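Local coordinates for Alpha/beta hydrolase fold protein (Nakamurella multipartita, PDB 4Y7D) that probably works as a hydrolase of the alpha/beta hydrolase fold, with a substrate that is not established, at residues 81-86 with 113-118; 176-181 with 276-281; 28-33 with 61-66; 40-45 with 69-74. All blocks are in the same frame, centred on the assembly; numbering follows the deposited sequence. Where two conformers were deposited one is given.

Contact 1: residues 81-86 with 113-118; sequences TPDEQA and SYRLAA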
loop_
_atom_site.group_PDB
_atom_site.type_symbol
_atom_site.label_atom_id
_atom_site.label_comp_id
_atom_site.label_asym_id
_atom_site.label_seq_id
_atom_site.Cartn_x
_atom_site.Cartn_y
_atom_site.Cartn_z
ATOM N N THR A 81 -11.655 -5.484 -11.535
ATOM C CA THR A 81 -11.219 -6.621 -10.747
ATOM C C THR A 81 -9.718 -6.549 -10.446
ATOM O O THR A 81 -8.993 -5.869 -11.189
ATOM C CB THR A 81 -11.507 -7.991 -11.416
ATOM O OG1 THR A 81 -10.670 -8.171 -12.564
ATOM C CG2 THR A 81 -12.973 -8.123 -11.809
ATOM N N PRO A 82 -9.256 -7.271 -9.401
ATOM C CA PRO A 82 -7.818 -7.337 -9.183
ATOM C C PRO A 82 -7.062 -7.784 -10.441
ATOM O O PRO A 82 -5.968 -7.207 -10.745
ATOM C CB PRO A 82 -7.666 -8.317 -7.997
ATOM C CG PRO A 82 -8.941 -8.098 -7.244
ATOM C CD PRO A 82 -9.993 -7.838 -8.244
ATOM N N ASP A 83 -7.614 -8.774 -11.150
ATOM C CA ASP A 83 -6.978 -9.261 -12.371
ATOM C C ASP A 83 -6.932 -8.209 -13.479
ATOM O O ASP A 83 -5.898 -8.088 -14.171
ATOM C CB ASP A 83 -7.648 -10.517 -12.891
ATOM C CG ASP A 83 -6.774 -11.260 -13.863
ATOM O OD1 ASP A 83 -5.712 -11.818 -13.450
ATOM O OD2 ASP A 83 -7.149 -11.281 -15.037
ATOM N N GLU A 84 -8.012 -7.437 -13.632
ATOM C CA GLU A 84 -8.018 -6.321 -14.570
ATOM C C GLU A 84 -7.034 -5.189 -14.172
ATOM O O GLU A 84 -6.443 -4.561 -15.021
ATOM C CB GLU A 84 -9.409 -5.747 -14.735
ATOM C CG GLU A 84 -10.317 -6.747 -15.418
ATOM C CD GLU A 84 -11.807 -6.425 -15.336
ATOM O OE1 GLU A 84 -12.245 -5.625 -14.504
ATOM O OE2 GLU A 84 -12.521 -6.998 -16.145
ATOM N N GLN A 85 -6.903 -4.922 -12.873
ATOM C CA GLN A 85 -5.916 -3.953 -12.427
ATOM C C GLN A 85 -4.502 -4.429 -12.726
ATOM O O GLN A 85 -3.686 -3.624 -13.178
ATOM C CB GLN A 85 -6.157 -3.574 -10.956
ATOM C CG GLN A 85 -7.492 -2.864 -10.826
ATOM C CD GLN A 85 -7.823 -2.282 -9.474
ATOM O OE1 GLN A 85 -7.003 -2.308 -8.550
ATOM N NE2 GLN A 85 -9.037 -1.685 -9.370
ATOM N N ALA A 86 -4.206 -5.714 -12.510
ATOM C CA ALA A 86 -2.918 -6.283 -12.940
ATOM C C ALA A 86 -2.699 -6.077 -14.458
ATOM O O ALA A 86 -1.585 -5.704 -14.898
ATOM C CB ALA A 86 -2.857 -7.742 -12.624
ATOM N N SER A 113 -1.557 -6.605 -7.145
ATOM C CA SER A 113 -0.084 -6.821 -7.245
ATOM C C SER A 113 0.209 -8.326 -7.321
ATOM O O SER A 113 1.060 -8.772 -8.147
ATOM C CB SER A 113 0.622 -6.188 -6.073
ATOM O OG SER A 113 0.406 -4.778 -6.016
ATOM N N TYR A 114 -0.434 -9.119 -6.442
ATOM C CA TYR A 114 -0.311 -10.552 -6.523
ATOM C C TYR A 114 -0.756 -11.074 -7.890
ATOM O O TYR A 114 -0.064 -11.953 -8.469
ATOM C CB TYR A 114 -1.053 -11.270 -5.430
ATOM C CG TYR A 114 -0.445 -11.150 -4.054
ATOM C CD1 TYR A 114 0.919 -11.452 -3.820
ATOM C CD2 TYR A 114 -1.201 -10.707 -2.986
ATOM C CE1 TYR A 114 1.455 -11.398 -2.563
ATOM C CE2 TYR A 114 -0.674 -10.646 -1.692
ATOM C CZ TYR A 114 0.662 -10.965 -1.482
ATOM O OH TYR A 114 1.199 -10.912 -0.229
ATOM N N ARG A 115 -1.857 -10.571 -8.426
ATOM C CA ARG A 115 -2.265 -11.006 -9.767
ATOM C C ARG A 115 -1.226 -10.682 -10.872
ATOM O O ARG A 115 -1.052 -11.452 -11.835
ATOM C CB ARG A 115 -3.639 -10.460 -10.155
ATOM C CG ARG A 115 -4.824 -11.064 -9.393
ATOM C CD ARG A 115 -4.838 -12.594 -9.410
ATOM N NE ARG A 115 -5.090 -13.078 -10.764
ATOM C CZ ARG A 115 -4.824 -14.295 -11.198
ATOM N NH1 ARG A 115 -4.156 -15.179 -10.444
ATOM N NH2 ARG A 115 -5.160 -14.596 -12.450
ATOM N N LEU A 116 -0.600 -9.524 -10.763
ATOM C CA LEU A 116 0.430 -9.138 -11.717
ATOM C C LEU A 116 1.593 -10.132 -11.625
ATOM O O LEU A 116 2.064 -10.667 -12.632
ATOM C CB LEU A 116 0.920 -7.722 -11.418
ATOM C CG LEU A 116 1.980 -7.184 -12.394
ATOM C CD1 LEU A 116 1.419 -7.037 -13.817
ATOM C CD2 LEU A 116 2.546 -5.872 -11.925
ATOM N N ALA A 117 2.047 -10.419 -10.400
ATOM C CA ALA A 117 3.143 -11.368 -10.237
ATOM C C ALA A 117 2.774 -12.794 -10.683
ATOM O O ALA A 117 3.621 -13.510 -11.224
ATOM C CB ALA A 117 3.684 -11.362 -8.789
ATOM N N ALA A 118 1.522 -13.200 -10.448
ATOM C CA ALA A 118 1.029 -14.536 -10.795
ATOM C C ALA A 118 0.862 -14.741 -12.274
ATOM O O ALA A 118 1.285 -15.769 -12.811
ATOM C CB ALA A 118 -0.309 -14.826 -10.078
#
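The carboxylate of Asp83 lies at the edge of the Arg115 guanidinium, and the planes of the two groups are turned 37° apart. The grip is side-on. Arg115 NE and Arg115 NH2 both point at Asp83 OD1, each 3.0 Å from it. Both donors approach this oxygen from the same face of the carboxylate. Asp83 CG lies anti to the backbone N (chi1 -162°), which turns OD1 toward the arginine. Asp83 was modelled in two conformers, and this salt bridge is that of one of them. OD1 has a further salt-bridge partner in Arg119. Arg115 NH1 turns to Leu233 O and Glu234. The arginine chain bends at chi2 and chi3, and its CG passes 4.0 Å from Asp83 N. Replacing Arg115 by an alanine would probably leave Asp83 with Arg119 as its main counter-charge and leave Glu234 without this mate. Deeper in, Ala86 is the small residue at the helix interface. Its CB is 3.4 Å from Leu116 N and 3.8 Å from Arg115 CB. Leu116 CD1 comes within 3.5 Å of Ala86 O. The axes of the short segments of helices 82-95 and 110-119 approach to 7.8 Å and cross at -62°. Beneath them, Leu116 packs on Val103 of strand 101-106 and Leu37 of strand 35-39, so the pair lies against the central sheet. Pro82 also touches Gln226 of helix 217-227.

Contact 2: residues 176-181 with 276-281; sequences AAEGHL and GTHLAF. With NA (sodium ion), chain D.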
loop_
_atom_site.group_PDB
_atom_site.type_symbol
_atom_site.label_atom_id
_atom_site.label_comp_id
_atom_site.label_asym_id
_atom_site.label_seq_id
_atom_site.Cartn_x
_atom_site.Cartn_y
_atom_site.Cartn_z
ATOM N N ALA A 176 -3.169 3.874 17.322
ATOM C CA ALA A 176 -4.208 3.110 18.035
ATOM C C ALA A 176 -5.200 2.407 17.102
ATOM O O ALA A 176 -5.539 1.262 17.347
ATOM C CB ALA A 176 -4.954 3.976 19.056
ATOM N N ALA A 177 -5.636 3.069 16.036
ATOM C CA ALA A 177 -6.582 2.479 15.131
ATOM C C ALA A 177 -5.991 1.313 14.358
ATOM O O ALA A 177 -6.730 0.443 13.915
ATOM C CB ALA A 177 -7.081 3.519 14.128
ATOM N N GLU A 178 -4.685 1.334 14.111
ATOM C CA GLU A 178 -4.089 0.389 13.163
ATOM C C GLU A 178 -3.399 -0.793 13.803
ATOM O O GLU A 178 -2.742 -1.597 13.103
ATOM C CB GLU A 178 -3.146 1.141 12.219
ATOM C CG GLU A 178 -3.903 2.120 11.335
ATOM C CD GLU A 178 -4.907 1.401 10.461
ATOM O OE1 GLU A 178 -4.503 0.512 9.693
ATOM O OE2 GLU A 178 -6.104 1.767 10.507
ATOM N N GLY A 179 -3.559 -0.904 15.126
ATOM C CA GLY A 179 -2.954 -1.997 15.881
ATOM C C GLY A 179 -3.795 -2.414 17.068
ATOM O O GLY A 179 -4.817 -1.749 17.414
ATOM N N HIS A 180 -3.352 -3.512 17.678
ATOM C CA HIS A 180 -3.944 -4.051 18.908
ATOM C C HIS A 180 -3.090 -3.723 20.122
ATOM O O HIS A 180 -3.208 -4.398 21.151
ATOM C CB HIS A 180 -4.041 -5.572 18.785
ATOM C CG HIS A 180 -5.040 -6.042 17.776
ATOM N ND1 HIS A 180 -6.386 -5.745 17.864
ATOM C CD2 HIS A 180 -4.902 -6.843 16.696
ATOM C CE1 HIS A 180 -7.026 -6.314 16.856
ATOM N NE2 HIS A 180 -6.154 -6.997 16.141
ATOM N N LEU A 181 -2.273 -2.678 20.046
ATOM C CA LEU A 181 -1.377 -2.315 21.133
ATOM C C LEU A 181 -2.094 -1.768 22.364
ATOM O O LEU A 181 -3.158 -1.149 22.263
ATOM C CB LEU A 181 -0.354 -1.276 20.660
ATOM C CG LEU A 181 0.596 -1.629 19.503
ATOM C CD1 LEU A 181 1.475 -0.459 19.186
ATOM C CD2 LEU A 181 1.479 -2.825 19.836
ATOM N N GLY A 276 4.179 -4.559 15.890
ATOM C CA GLY A 276 3.976 -3.648 14.761
ATOM C C GLY A 276 2.507 -3.493 14.417
ATOM O O GLY A 276 1.766 -4.462 14.379
ATOM N N THR A 277 2.115 -2.263 14.137
ATOM C CA THR A 277 0.781 -1.925 13.616
ATOM C C THR A 277 0.747 -2.130 12.094
ATOM O O THR A 277 1.702 -2.592 11.496
ATOM C CB THR A 277 0.452 -0.432 13.896
ATOM O OG1 THR A 277 1.330 0.413 13.129
ATOM C CG2 THR A 277 0.572 -0.116 15.319
ATOM N N HIS A 278 -0.359 -1.771 11.467
ATOM C CA HIS A 278 -0.451 -1.803 10.009
ATOM C C HIS A 278 0.617 -0.938 9.303
ATOM O O HIS A 278 0.981 -1.221 8.159
ATOM C CB HIS A 278 -1.860 -1.388 9.569
ATOM C CG HIS A 278 -2.199 -1.784 8.173
ATOM N ND1 HIS A 278 -1.979 -3.065 7.678
ATOM C CD2 HIS A 278 -2.837 -1.106 7.197
ATOM C CE1 HIS A 278 -2.460 -3.142 6.453
ATOM N NE2 HIS A 278 -2.982 -1.963 6.137
ATOM N N LEU A 279 1.154 0.079 9.982
ATOM C CA LEU A 279 2.163 0.983 9.417
ATOM C C LEU A 279 3.597 0.555 9.763
ATOM O O LEU A 279 4.566 1.259 9.439
ATOM C CB LEU A 279 1.971 2.416 9.964
ATOM C CG LEU A 279 0.803 3.229 9.372
ATOM C CD1 LEU A 279 -0.547 2.692 9.730
ATOM C CD2 LEU A 279 0.915 4.691 9.811
ATOM N N ALA A 280 3.752 -0.589 10.404
ATOM C CA ALA A 280 5.076 -1.011 10.894
ATOM C C ALA A 280 6.273 -0.910 9.940
ATOM O O ALA A 280 7.363 -0.544 10.360
ATOM C CB ALA A 280 4.978 -2.433 11.431
ATOM N N PHE A 281 6.095 -1.264 8.682
ATOM C CA PHE A 281 7.225 -1.314 7.737
ATOM C C PHE A 281 7.864 0.090 7.630
ATOM O O PHE A 281 9.039 0.174 7.347
ATOM C CB PHE A 281 6.716 -1.828 6.392
ATOM C CG PHE A 281 7.719 -1.840 5.273
ATOM C CD1 PHE A 281 8.756 -2.730 5.242
ATOM C CD2 PHE A 281 7.578 -0.968 4.187
ATOM C CE1 PHE A 281 9.605 -2.780 4.156
ATOM C CE2 PHE A 281 8.473 -0.990 3.122
ATOM C CZ PHE A 281 9.473 -1.911 3.105
HETATM NA NA NA D . -6.218 -0.466 18.748
HETATM O O HOH W 1 -7.612 -1.274 16.569
HETATM O O HOH W 2 -4.325 0.283 20.303
HETATM O O HOH W 3 -7.059 -2.160 20.290
HETATM O O HOH W 4 -7.551 1.195 19.921
#
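Glu178 lays its side chain across His278 and Leu279. Its CG is 3.8 Å from Leu279 CD1. The chain then bends back, with chi2 at -61°, and carries the carboxylate beside the histidine. Glu178 OE1 lies 3.3 Å from His278 CB and 3.4 Å from His278 CD2. The carboxylate and ring planes are 53° apart, and no hydrogen bond joins the two groups. Asp252 also lies close to OE1, so the two acids would probably disfavour each other's ionisation. The backbones are tied by one bond, from His278 N to Glu178 O at 2.9 Å. Next to it, Thr277 CG2 packs on Gly179 CA and on Leu181 CD1, each at 4.0 Å. A side chain on Gly179 would collide with that methyl. Thr277 OG1 accepts from Leu279 N, which steadies the turn leading into helix 280-283. Behind Glu178, a sodium ion is held by Ala176 O, Gly179 O and four waters. His278 reaches Ser107 through NE2 and Asp250 through ND1. This Ser-His-Asp chain, with the histidine on a loop after the last strand of the sheet, is consistent with the catalytic triad of an alpha/beta hydrolase.

Contact 3: residues 28-33 with 61-66; sequences VIVGAG and LRAIVV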
loop_
_atom_site.group_PDB
_atom_site.type_symbol
_atom_site.label_atom_id
_atom_site.label_comp_id
_atom_site.label_asym_id
_atom_site.label_seq_id
_atom_site.Cartn_x
_atom_site.Cartn_y
_atom_site.Cartn_z
ATOM N N VAL A 28 2.459 9.096 -10.795
ATOM C CA VAL A 28 3.522 10.032 -10.558
ATOM C C VAL A 28 4.788 9.232 -10.728
ATOM O O VAL A 28 4.934 8.144 -10.177
ATOM C CB VAL A 28 3.441 10.661 -9.146
ATOM C CG1 VAL A 28 4.573 11.631 -8.887
ATOM C CG2 VAL A 28 2.098 11.353 -8.946
ATOM N N ILE A 29 5.707 9.846 -11.443
ATOM C CA ILE A 29 6.963 9.260 -11.850
ATOM C C ILE A 29 8.021 10.051 -11.067
ATOM O O ILE A 29 8.144 11.254 -11.257
ATOM C CB ILE A 29 7.185 9.519 -13.369
ATOM C CG1 ILE A 29 6.113 8.837 -14.247
ATOM C CG2 ILE A 29 8.564 9.114 -13.804
ATOM C CD1 ILE A 29 6.127 7.342 -14.247
ATOM N N VAL A 30 8.755 9.381 -10.176
ATOM C CA VAL A 30 9.711 10.071 -9.347
ATOM C C VAL A 30 10.969 9.237 -9.098
ATOM O O VAL A 30 10.903 8.022 -9.005
ATOM C CB VAL A 30 9.060 10.466 -8.016
ATOM C CG1 VAL A 30 8.660 9.268 -7.172
ATOM C CG2 VAL A 30 9.994 11.349 -7.226
ATOM N N GLY A 31 12.100 9.922 -8.948
ATOM C CA GLY A 31 13.367 9.258 -8.640
ATOM C C GLY A 31 14.113 8.781 -9.884
ATOM O O GLY A 31 13.736 9.068 -11.031
ATOM N N ALA A 32 15.184 8.037 -9.646
ATOM C CA ALA A 32 16.082 7.560 -10.696
ATOM C C ALA A 32 16.661 6.272 -10.176
ATOM O O ALA A 32 16.857 6.111 -8.957
ATOM C CB ALA A 32 17.215 8.557 -10.932
ATOM N N GLY A 33 16.929 5.337 -11.080
ATOM C CA GLY A 33 17.373 4.010 -10.677
ATOM C C GLY A 33 16.436 2.930 -11.196
ATOM O O GLY A 33 15.507 3.220 -11.947
ATOM N N LEU A 61 16.280 4.198 -6.237
ATOM C CA LEU A 61 15.366 3.546 -7.171
ATOM C C LEU A 61 14.361 4.583 -7.694
ATOM O O LEU A 61 14.203 5.677 -7.103
ATOM C CB LEU A 61 14.638 2.362 -6.508
ATOM C CG LEU A 61 15.561 1.187 -6.095
ATOM C CD1 LEU A 61 16.060 1.377 -4.677
ATOM C CD2 LEU A 61 14.790 -0.127 -6.165
ATOM N N ARG A 62 13.694 4.270 -8.821
ATOM C CA ARG A 62 12.684 5.149 -9.341
ATOM C C ARG A 62 11.353 4.517 -9.060
ATOM O O ARG A 62 11.241 3.294 -9.070
ATOM C CB ARG A 62 12.876 5.532 -10.824
ATOM C CG ARG A 62 12.345 4.622 -11.885
ATOM C CD ARG A 62 12.717 5.194 -13.285
ATOM N NE ARG A 62 12.407 4.345 -14.463
ATOM C CZ ARG A 62 11.251 4.378 -15.167
ATOM N NH1 ARG A 62 10.251 5.181 -14.828
ATOM N NH2 ARG A 62 11.101 3.612 -16.248
ATOM N N ALA A 63 10.349 5.330 -8.745
ATOM C CA ALA A 63 9.013 4.801 -8.449
ATOM C C ALA A 63 7.983 5.224 -9.494
ATOM O O ALA A 63 8.027 6.355 -10.009
ATOM C CB ALA A 63 8.596 5.266 -7.088
ATOM N N ILE A 64 7.073 4.305 -9.805
ATOM C CA ILE A 64 5.954 4.523 -10.657
ATOM C C ILE A 64 4.756 4.364 -9.717
ATOM O O ILE A 64 4.416 3.263 -9.349
ATOM C CB ILE A 64 5.931 3.503 -11.834
ATOM C CG1 ILE A 64 7.200 3.656 -12.690
ATOM C CG2 ILE A 64 4.667 3.663 -12.688
ATOM C CD1 ILE A 64 7.540 2.420 -13.490
ATOM N N VAL A 65 4.159 5.478 -9.307
ATOM C CA VAL A 65 3.152 5.443 -8.227
ATOM C C VAL A 65 1.799 5.657 -8.877
ATOM O O VAL A 65 1.544 6.761 -9.397
ATOM C CB VAL A 65 3.395 6.614 -7.257
ATOM C CG1 VAL A 65 2.310 6.665 -6.186
ATOM C CG2 VAL A 65 4.832 6.621 -6.719
ATOM N N VAL A 66 0.980 4.607 -8.941
ATOM C CA VAL A 66 -0.307 4.717 -9.614
ATOM C C VAL A 66 -1.395 5.226 -8.711
ATOM O O VAL A 66 -1.306 5.066 -7.492
ATOM C CB VAL A 66 -0.808 3.340 -10.138
ATOM C CG1 VAL A 66 -0.042 2.976 -11.394
ATOM C CG2 VAL A 66 -0.687 2.249 -9.078
HETATM O O HOH W 5 15.026 3.389 -14.543
#
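Val28 and Val65 exchange two backbone hydrogen bonds, each 2.9 Å: Val28 N to Val65 O, and Val65 N to Val28 O. Val30 and Ala63 repeat the pattern two residues on, with Ala63 N to Val30 O the shorter bond at 2.8 Å. These are the hydrogen-bonded pairs of an antiparallel ladder. Ile29 and Ile64 form the non-hydrogen-bonded pair between them. Their side chains run side by side in the same direction, and Ile29 CD1 touches Ile64 CG1 at 4.1 Å. On the other face, Val30 CG1 rests against Ala63 CB at 4.0 Å. Beyond Val30 the chain turns round Arg62. Arg62 CB packs on Gly31 C, and its CG lies 3.5 Å from Gly33 O. The arginine then extends, and one water joins its NE to Gly33 O. Gly31 and Gly33 both have positive phi, and a CB on either would strike Leu61. Further out, helix 46-58 covers the face of Val28, Val30 and Ala63 through Leu50, Ala53 and Val57. Helix 82-95 meets Ile64 on the other face through Leu92. Strand 62-66 thus sits between antiparallel strand 23-31 and parallel strand 35-39, to which Arg62 and Ile64 are bonded.

Contact 4: residues 40-45 with 69-74; sequences HGSPGG and PGYFGT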
loop_
_atom_site.group_PDB
_atom_site.type_symbol
_atom_site.label_atom_id
_atom_site.label_comp_id
_atom_site.label_asym_id
_atom_site.label_seq_id
_atom_site.Cartn_x
_atom_site.Cartn_y
_atom_site.Cartn_z
ATOM N N HIS A 40 -0.860 1.430 -3.915
ATOM C CA HIS A 40 -1.521 1.868 -2.687
ATOM C C HIS A 40 -2.669 0.953 -2.230
ATOM O O HIS A 40 -3.267 0.172 -2.997
ATOM C CB HIS A 40 -2.014 3.348 -2.850
ATOM C CG HIS A 40 -3.142 3.500 -3.792
ATOM N ND1 HIS A 40 -4.436 3.127 -3.475
ATOM C CD2 HIS A 40 -3.203 4.040 -5.041
ATOM C CE1 HIS A 40 -5.229 3.395 -4.496
ATOM N NE2 HIS A 40 -4.512 3.941 -5.452
ATOM N N GLY A 41 -3.034 1.146 -0.971
ATOM C CA GLY A 41 -4.130 0.430 -0.358
ATOM C C GLY A 41 -5.504 1.044 -0.502
ATOM O O GLY A 41 -5.779 1.780 -1.455
ATOM N N SER A 42 -6.378 0.706 0.440
ATOM C CA SER A 42 -7.812 0.943 0.280
ATOM C C SER A 42 -8.390 1.686 1.481
ATOM O O SER A 42 -8.492 1.087 2.557
ATOM C CB SER A 42 -8.548 -0.372 0.172
ATOM O OG SER A 42 -8.097 -1.213 -0.862
ATOM N N PRO A 43 -8.771 2.966 1.332
ATOM C CA PRO A 43 -8.564 3.801 0.135
ATOM C C PRO A 43 -7.118 4.262 0.058
ATOM O O PRO A 43 -6.314 3.970 0.938
ATOM C CB PRO A 43 -9.432 5.018 0.418
ATOM C CG PRO A 43 -9.305 5.182 1.904
ATOM C CD PRO A 43 -9.332 3.760 2.442
ATOM N N GLY A 44 -6.807 5.012 -0.994
ATOM C CA GLY A 44 -5.469 5.529 -1.195
ATOM C C GLY A 44 -5.481 6.349 -2.465
ATOM O O GLY A 44 -6.494 6.923 -2.891
ATOM N N GLY A 45 -4.316 6.461 -3.044
ATOM C CA GLY A 45 -4.110 7.257 -4.219
ATOM C C GLY A 45 -2.657 7.606 -4.300
ATOM O O GLY A 45 -1.867 7.152 -3.495
ATOM N N PRO A 69 -7.673 2.255 -10.284
ATOM C CA PRO A 69 -9.009 2.611 -10.800
ATOM C C PRO A 69 -10.015 2.962 -9.722
ATOM O O PRO A 69 -10.150 2.200 -8.740
ATOM C CB PRO A 69 -9.401 1.368 -11.572
ATOM C CG PRO A 69 -8.078 0.896 -12.145
ATOM C CD PRO A 69 -7.114 1.077 -11.001
ATOM N N GLY A 70 -10.703 4.093 -9.939
ATOM C CA GLY A 70 -11.671 4.610 -9.008
ATOM C C GLY A 70 -11.128 5.595 -8.017
ATOM O O GLY A 70 -11.904 6.167 -7.245
ATOM N N TYR A 71 -9.800 5.793 -7.993
ATOM C CA TYR A 71 -9.177 6.745 -7.156
ATOM C C TYR A 71 -8.627 7.915 -7.959
ATOM O O TYR A 71 -7.923 7.750 -8.976
ATOM C CB TYR A 71 -8.034 6.105 -6.408
ATOM C CG TYR A 71 -8.499 5.049 -5.441
ATOM C CD1 TYR A 71 -8.995 5.409 -4.196
ATOM C CD2 TYR A 71 -8.451 3.669 -5.750
ATOM C CE1 TYR A 71 -9.368 4.460 -3.286
ATOM C CE2 TYR A 71 -8.852 2.692 -4.830
ATOM C CZ TYR A 71 -9.284 3.104 -3.587
ATOM O OH TYR A 71 -9.655 2.186 -2.638
ATOM N N PHE A 72 -8.950 9.107 -7.476
ATOM C CA PHE A 72 -8.575 10.344 -8.140
ATOM C C PHE A 72 -8.858 10.265 -9.636
ATOM O O PHE A 72 -9.990 10.027 -10.005
ATOM C CB PHE A 72 -7.127 10.721 -7.822
ATOM C CG PHE A 72 -6.893 11.112 -6.372
ATOM C CD1 PHE A 72 -7.836 11.853 -5.670
ATOM C CD2 PHE A 72 -5.682 10.814 -5.743
ATOM C CE1 PHE A 72 -7.622 12.200 -4.342
ATOM C CE2 PHE A 72 -5.440 11.209 -4.428
ATOM C CZ PHE A 72 -6.415 11.916 -3.736
ATOM N N GLY A 73 -7.833 10.459 -10.495
ATOM C CA GLY A 73 -8.116 10.558 -11.923
ATOM C C GLY A 73 -8.191 9.274 -12.734
ATOM O O GLY A 73 -8.493 9.342 -13.943
ATOM N N THR A 74 -7.902 8.125 -12.130
ATOM C CA THR A 74 -7.933 6.878 -12.892
ATOM C C THR A 74 -9.363 6.382 -12.942
ATOM O O THR A 74 -9.928 6.071 -11.900
ATOM C CB THR A 74 -7.005 5.822 -12.342
ATOM O OG1 THR A 74 -5.653 6.326 -12.276
ATOM C CG2 THR A 74 -7.034 4.581 -13.167
#
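His40 directs the edge of its ring at one face of Tyr71, a T-shaped stack. The ring centroids are 4.8 Å apart and the planes are nearly perpendicular, at 87°. The touching atom is His40 CE1, which stands 3.5 Å from Tyr71 CD2, toward the rim of the phenol ring. His40 CG sits between the backbone N and the carbonyl carbon (chi1 70°). This folds the imidazole back over its own loop. There, ND1 donates to Gly41 O at 2.8 Å, in the plane of both groups, and this bond fixes the rotation of the ring. Gly45 N lies over the centre of one imidazole face. A side chain on Gly44 would run into ND1. Tyr71 reaches along the 40-45 loop. Its CE1 packs on Pro43 CB at 3.7 Å, and its CD1 is 3.2 Å from Gly44 O. The bond before Pro43 is cis. The hydroxyl ends near Ser42 and Pro43, with Tyr71 OH 3.4 Å from Pro43 CA. Its hydrogen-bond partner is Asp223, whose OD2 also bonds Ser42 OG. A leucine in place of Tyr71 would probably take the aromatic face from His40 and leave Asp223 with one hydroxyl partner fewer. The sequence His-Gly-Ser-Pro after strand 35-39 matches the HGXP motif of many alpha/beta hydrolases, a loop that helps form the oxyanion hole in relatives. No hydrogen bond runs directly between 40-45 and 69-74. Ring packing joins these segments, Arg68, just before Pro69, bonds His40 O and Gly41 O, and two hydroxyls share Asp223 of helix 217-227.

Overall arrangement
From the N terminus, contact 3 is the first to open. Segment 40-45 of contact 4 follows before strand 62-66 returns to close contact 3. Contact 4 then closes at 69-74, so these two contacts cross. They also touch, where Val66 O meets His40 CD2. Together they tie the antiparallel edge region of the sheet to the loops after strands 35-39 and 62-66. Contact 1 comes next in series and pairs helices 82-95 and 110-119, which come before and after strand 101-106 in the chain. It touches contact 4 through Gln85 and Pro69. Contact 2 closes last, over 94 residues that include strands 242-247 and 269-273. It ties the end of helix 167-177 to the loop after strand 269-273.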